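Succinate dehydrogenase (Membrane anchor subunit) (Mycolicibacterium smegmatis, PDB 7D6V) forms the membrane anchor of mycobacterial succinate dehydrogenase Sdh1, carrying a membrane-embedded Rieske-type iron-sulfur cluster and probably passing electrons from succinate oxidation to quinone. Local coordinates at residues C[24-35]-C[129-137]. Numbering follows the deposited sequence.
Sequences RTLRTDRWWQAP and PTACAVAEP
T130 meets W31 at the edge of the indole, its methyl CG2 lying near the ring plane 4.0 Å from W31 CZ3, while P35 CG packs against T130 O at 3.6 Å. Its hydroxyl looks elsewhere, hydrogen-bonded to Q127. A131 CB packs against W31 CB at 3.7 Å and lies close to R27 NH1. That guanidinium is fixed within its own segment: NE and NH2 grip D29 side-on as a bidentate salt bridge, R27 NE to D29 OD1 at 3.1 Å, and W31 CB sits over one face, toward its rim. C132 SG forms a disulfide with C208 SG of the iron-sulfur subunit. Both segments probably lie outside the membrane domain: the arm runs into the long helix 33-55, the loop joins helices 115-124 and 147-150, and they meet around a type I turn from A131 to V134, against that subunit. The carbonyl O of A133 accepts the single hydrogen bond across the contact, from T25 OG1 at 3.1 Å, the donor standing well above the carbonyl plane; OG1 is placed there by its anti relation to the backbone N (chi1 -163°). V134 sets CG2 over the W31 face as a CH-pi contact, 4.1 Å from the centroid of the six-membered ring, while W32 CD1 covers the opposite face and sandwiches the indole. R24 CD lies 3.4 Å from A135 CB, and bends at chi2 and chi3 (65° and 60°) carry the guanidinium past the carbonyls of A135 and E136, too far for hydrogen bonds. E136 turns from the arm toward the iron-sulfur subunit, where its OE2 hydrogen-bonds H156.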
loop_
_atom_site.group_PDB
_atom_site.type_symbol
_atom_site.label_atom_id
_atom_site.label_comp_id
_atom_site.label_asym_id
_atom_site.label_seq_id
_atom_site.Cartn_x
_atom_site.Cartn_y
_atom_site.Cartn_z
ATOM N N ARG C 24 1.603 9.953 29.316
ATOM C CA ARG C 24 0.520 9.006 29.090
ATOM C C ARG C 24 0.026 9.085 27.651
ATOM O O ARG C 24 -0.220 8.058 27.009
ATOM C CB ARG C 24 -0.606 9.283 30.084
ATOM C CG ARG C 24 -1.756 8.332 29.994
ATOM C CD ARG C 24 -1.258 6.967 30.390
ATOM N NE ARG C 24 -0.724 6.914 31.746
ATOM C CZ ARG C 24 -1.465 6.737 32.831
ATOM N NH1 ARG C 24 -2.774 6.563 32.717
ATOM N NH2 ARG C 24 -0.895 6.701 34.027
ATOM N N THR C 25 -0.117 10.297 27.123
ATOM C CA THR C 25 -0.347 10.501 25.702
ATOM C C THR C 25 0.346 11.788 25.288
ATOM O O THR C 25 0.608 12.667 26.113
ATOM C CB THR C 25 -1.842 10.547 25.360
ATOM O OG1 THR C 25 -2.018 10.340 23.954
ATOM C CG2 THR C 25 -2.453 11.884 25.751
ATOM N N LEU C 26 0.662 11.884 24.000
ATOM C CA LEU C 26 1.229 13.096 23.428
ATOM C C LEU C 26 0.217 13.869 22.596
ATOM O O LEU C 26 0.586 14.845 21.939
ATOM C CB LEU C 26 2.461 12.766 22.584
ATOM C CG LEU C 26 3.746 12.486 23.363
ATOM C CD1 LEU C 26 4.846 12.038 22.428
ATOM C CD2 LEU C 26 4.177 13.707 24.147
ATOM N N ARG C 27 -1.047 13.458 22.614
ATOM C CA ARG C 27 -2.079 14.162 21.869
ATOM C C ARG C 27 -2.352 15.524 22.492
ATOM O O ARG C 27 -2.331 15.684 23.715
ATOM C CB ARG C 27 -3.359 13.329 21.824
ATOM C CG ARG C 27 -3.251 12.096 20.951
ATOM C CD ARG C 27 -4.518 11.264 20.975
ATOM N NE ARG C 27 -5.682 12.030 20.547
ATOM C CZ ARG C 27 -6.827 11.491 20.147
ATOM N NH1 ARG C 27 -6.970 10.177 20.115
ATOM N NH2 ARG C 27 -7.832 12.269 19.776
ATOM N N THR C 28 -2.610 16.512 21.638
ATOM C CA THR C 28 -2.841 17.882 22.072
ATOM C C THR C 28 -4.281 18.332 21.881
ATOM O O THR C 28 -4.616 19.462 22.247
ATOM C CB THR C 28 -1.896 18.837 21.330
ATOM O OG1 THR C 28 -2.097 18.712 19.917
ATOM C CG2 THR C 28 -0.450 18.522 21.658
ATOM N N ASP C 29 -5.137 17.485 21.321
ATOM C CA ASP C 29 -6.545 17.796 21.146
ATOM C C ASP C 29 -7.313 17.447 22.420
ATOM O O ASP C 29 -6.734 17.072 23.442
ATOM C CB ASP C 29 -7.099 17.053 19.933
ATOM C CG ASP C 29 -6.853 15.560 20.005
ATOM O OD1 ASP C 29 -6.094 15.122 20.890
ATOM O OD2 ASP C 29 -7.422 14.822 19.176
ATOM N N ARG C 30 -8.639 17.571 22.369
ATOM C CA ARG C 30 -9.507 17.196 23.483
ATOM C C ARG C 30 -10.030 15.789 23.213
ATOM O O ARG C 30 -11.170 15.585 22.797
ATOM C CB ARG C 30 -10.640 18.201 23.649
ATOM C CG ARG C 30 -10.263 19.437 24.440
ATOM C CD ARG C 30 -11.468 20.326 24.669
ATOM N NE ARG C 30 -12.285 20.460 23.467
ATOM C CZ ARG C 30 -12.108 21.397 22.541
ATOM N NH1 ARG C 30 -11.139 22.292 22.677
ATOM N NH2 ARG C 30 -12.900 21.439 21.478
ATOM N N TRP C 31 -9.166 14.803 23.454
ATOM C CA TRP C 31 -9.513 13.413 23.184
ATOM C C TRP C 31 -10.567 12.878 24.143
ATOM O O TRP C 31 -11.172 11.840 23.863
ATOM C CB TRP C 31 -8.261 12.544 23.247
ATOM C CG TRP C 31 -7.382 12.840 24.421
ATOM C CD1 TRP C 31 -6.305 13.668 24.446
ATOM C CD2 TRP C 31 -7.507 12.303 25.741
ATOM N NE1 TRP C 31 -5.750 13.685 25.698
ATOM C CE2 TRP C 31 -6.471 12.853 26.513
ATOM C CE3 TRP C 31 -8.398 11.412 26.346
ATOM C CZ2 TRP C 31 -6.296 12.540 27.858
ATOM C CZ3 TRP C 31 -8.223 11.105 27.677
ATOM C CH2 TRP C 31 -7.181 11.667 28.419
ATOM N N TRP C 32 -10.801 13.566 25.255
ATOM C CA TRP C 32 -11.762 13.154 26.266
ATOM C C TRP C 32 -13.156 13.713 26.026
ATOM O O TRP C 32 -14.049 13.488 26.848
ATOM C CB TRP C 32 -11.269 13.587 27.647
ATOM C CG TRP C 32 -10.627 14.938 27.634
ATOM C CD1 TRP C 32 -9.301 15.214 27.490
ATOM C CD2 TRP C 32 -11.287 16.199 27.763
ATOM N NE1 TRP C 32 -9.093 16.568 27.523
ATOM C CE2 TRP C 32 -10.298 17.196 27.690
ATOM C CE3 TRP C 32 -12.618 16.583 27.935
ATOM C CZ2 TRP C 32 -10.597 18.552 27.787
ATOM C CZ3 TRP C 32 -12.914 17.926 28.026
ATOM C CH2 TRP C 32 -11.909 18.895 27.952
ATOM N N GLN C 33 -13.362 14.439 24.928
ATOM C CA GLN C 33 -14.641 15.103 24.703
ATOM C C GLN C 33 -15.725 14.104 24.309
ATOM O O GLN C 33 -16.846 14.156 24.826
ATOM C CB GLN C 33 -14.469 16.176 23.631
ATOM C CG GLN C 33 -15.393 17.359 23.773
ATOM C CD GLN C 33 -15.569 18.105 22.472
ATOM O OE1 GLN C 33 -15.157 19.256 22.344
ATOM N NE2 GLN C 33 -16.188 17.454 21.498
ATOM N N ALA C 34 -15.410 13.192 23.389
ATOM C CA ALA C 34 -16.386 12.188 22.973
ATOM C C ALA C 34 -16.823 11.252 24.097
ATOM O O ALA C 34 -18.031 10.959 24.178
ATOM C CB ALA C 34 -15.832 11.393 21.784
ATOM N N PRO C 35 -15.934 10.722 24.951
ATOM C CA PRO C 35 -16.421 9.901 26.071
ATOM C C PRO C 35 -17.384 10.629 26.991
ATOM O O PRO C 35 -18.348 10.018 27.466
ATOM C CB PRO C 35 -15.129 9.505 26.798
ATOM C CG PRO C 35 -14.080 9.589 25.772
ATOM C CD PRO C 35 -14.461 10.712 24.878
ATOM N N PRO C 129 -9.873 1.458 25.542
ATOM C CA PRO C 129 -9.246 2.743 25.228
ATOM C C PRO C 129 -10.184 3.876 25.607
ATOM O O PRO C 129 -11.331 3.895 25.152
ATOM C CB PRO C 129 -8.981 2.660 23.722
ATOM C CG PRO C 129 -9.994 1.748 23.217
ATOM C CD PRO C 129 -10.353 0.790 24.318
ATOM N N THR C 130 -9.739 4.820 26.436
ATOM C CA THR C 130 -10.509 6.049 26.587
ATOM C C THR C 130 -10.504 6.824 25.279
ATOM O O THR C 130 -11.552 7.259 24.791
ATOM C CB THR C 130 -9.945 6.896 27.727
ATOM O OG1 THR C 130 -9.823 6.095 28.905
ATOM C CG2 THR C 130 -10.860 8.065 28.021
ATOM N N ALA C 131 -9.324 6.975 24.689
ATOM C CA ALA C 131 -9.132 7.454 23.334
ATOM C C ALA C 131 -8.136 6.520 22.660
ATOM O O ALA C 131 -7.623 5.585 23.276
ATOM C CB ALA C 131 -8.660 8.912 23.316
ATOM N N CYS C 132 -7.851 6.780 21.386
ATOM C CA CYS C 132 -7.220 5.762 20.553
ATOM C C CYS C 132 -5.779 5.483 20.963
ATOM O O CYS C 132 -5.383 4.319 21.102
ATOM C CB CYS C 132 -7.324 6.161 19.086
ATOM S SG CYS C 132 -8.990 5.847 18.509
ATOM N N ALA C 133 -4.977 6.520 21.168
ATOM C CA ALA C 133 -3.572 6.342 21.521
ATOM C C ALA C 133 -3.269 6.861 22.923
ATOM O O ALA C 133 -2.180 7.367 23.191
ATOM C CB ALA C 133 -2.668 7.015 20.494
ATOM N N VAL C 134 -4.229 6.734 23.834
ATOM C CA VAL C 134 -4.055 7.102 25.234
ATOM C C VAL C 134 -3.982 5.822 26.051
ATOM O O VAL C 134 -4.819 4.926 25.894
ATOM C CB VAL C 134 -5.195 8.015 25.726
ATOM C CG1 VAL C 134 -4.911 8.508 27.130
ATOM C CG2 VAL C 134 -5.372 9.188 24.782
ATOM N N ALA C 135 -2.984 5.736 26.929
ATOM C CA ALA C 135 -2.672 4.472 27.580
ATOM C C ALA C 135 -3.665 4.141 28.690
ATOM O O ALA C 135 -4.211 5.028 29.351
ATOM C CB ALA C 135 -1.249 4.494 28.130
ATOM N N GLU C 136 -3.878 2.843 28.892
ATOM C CA GLU C 136 -4.957 2.345 29.731
ATOM C C GLU C 136 -4.711 2.621 31.212
ATOM O O GLU C 136 -3.571 2.587 31.682
ATOM C CB GLU C 136 -5.114 0.841 29.552
ATOM C CG GLU C 136 -5.976 0.471 28.404
ATOM C CD GLU C 136 -6.114 -1.020 28.210
ATOM O OE1 GLU C 136 -5.085 -1.714 28.141
ATOM O OE2 GLU C 136 -7.260 -1.501 28.122
ATOM N N PRO C 137 -5.776 2.858 31.978
ATOM C CA PRO C 137 -5.687 2.760 33.438
ATOM C C PRO C 137 -5.806 1.343 33.978
ATOM O O PRO C 137 -5.978 1.178 35.187
ATOM C CB PRO C 137 -6.874 3.618 33.903
ATOM C CG PRO C 137 -7.854 3.511 32.803
ATOM C CD PRO C 137 -7.055 3.439 31.537
#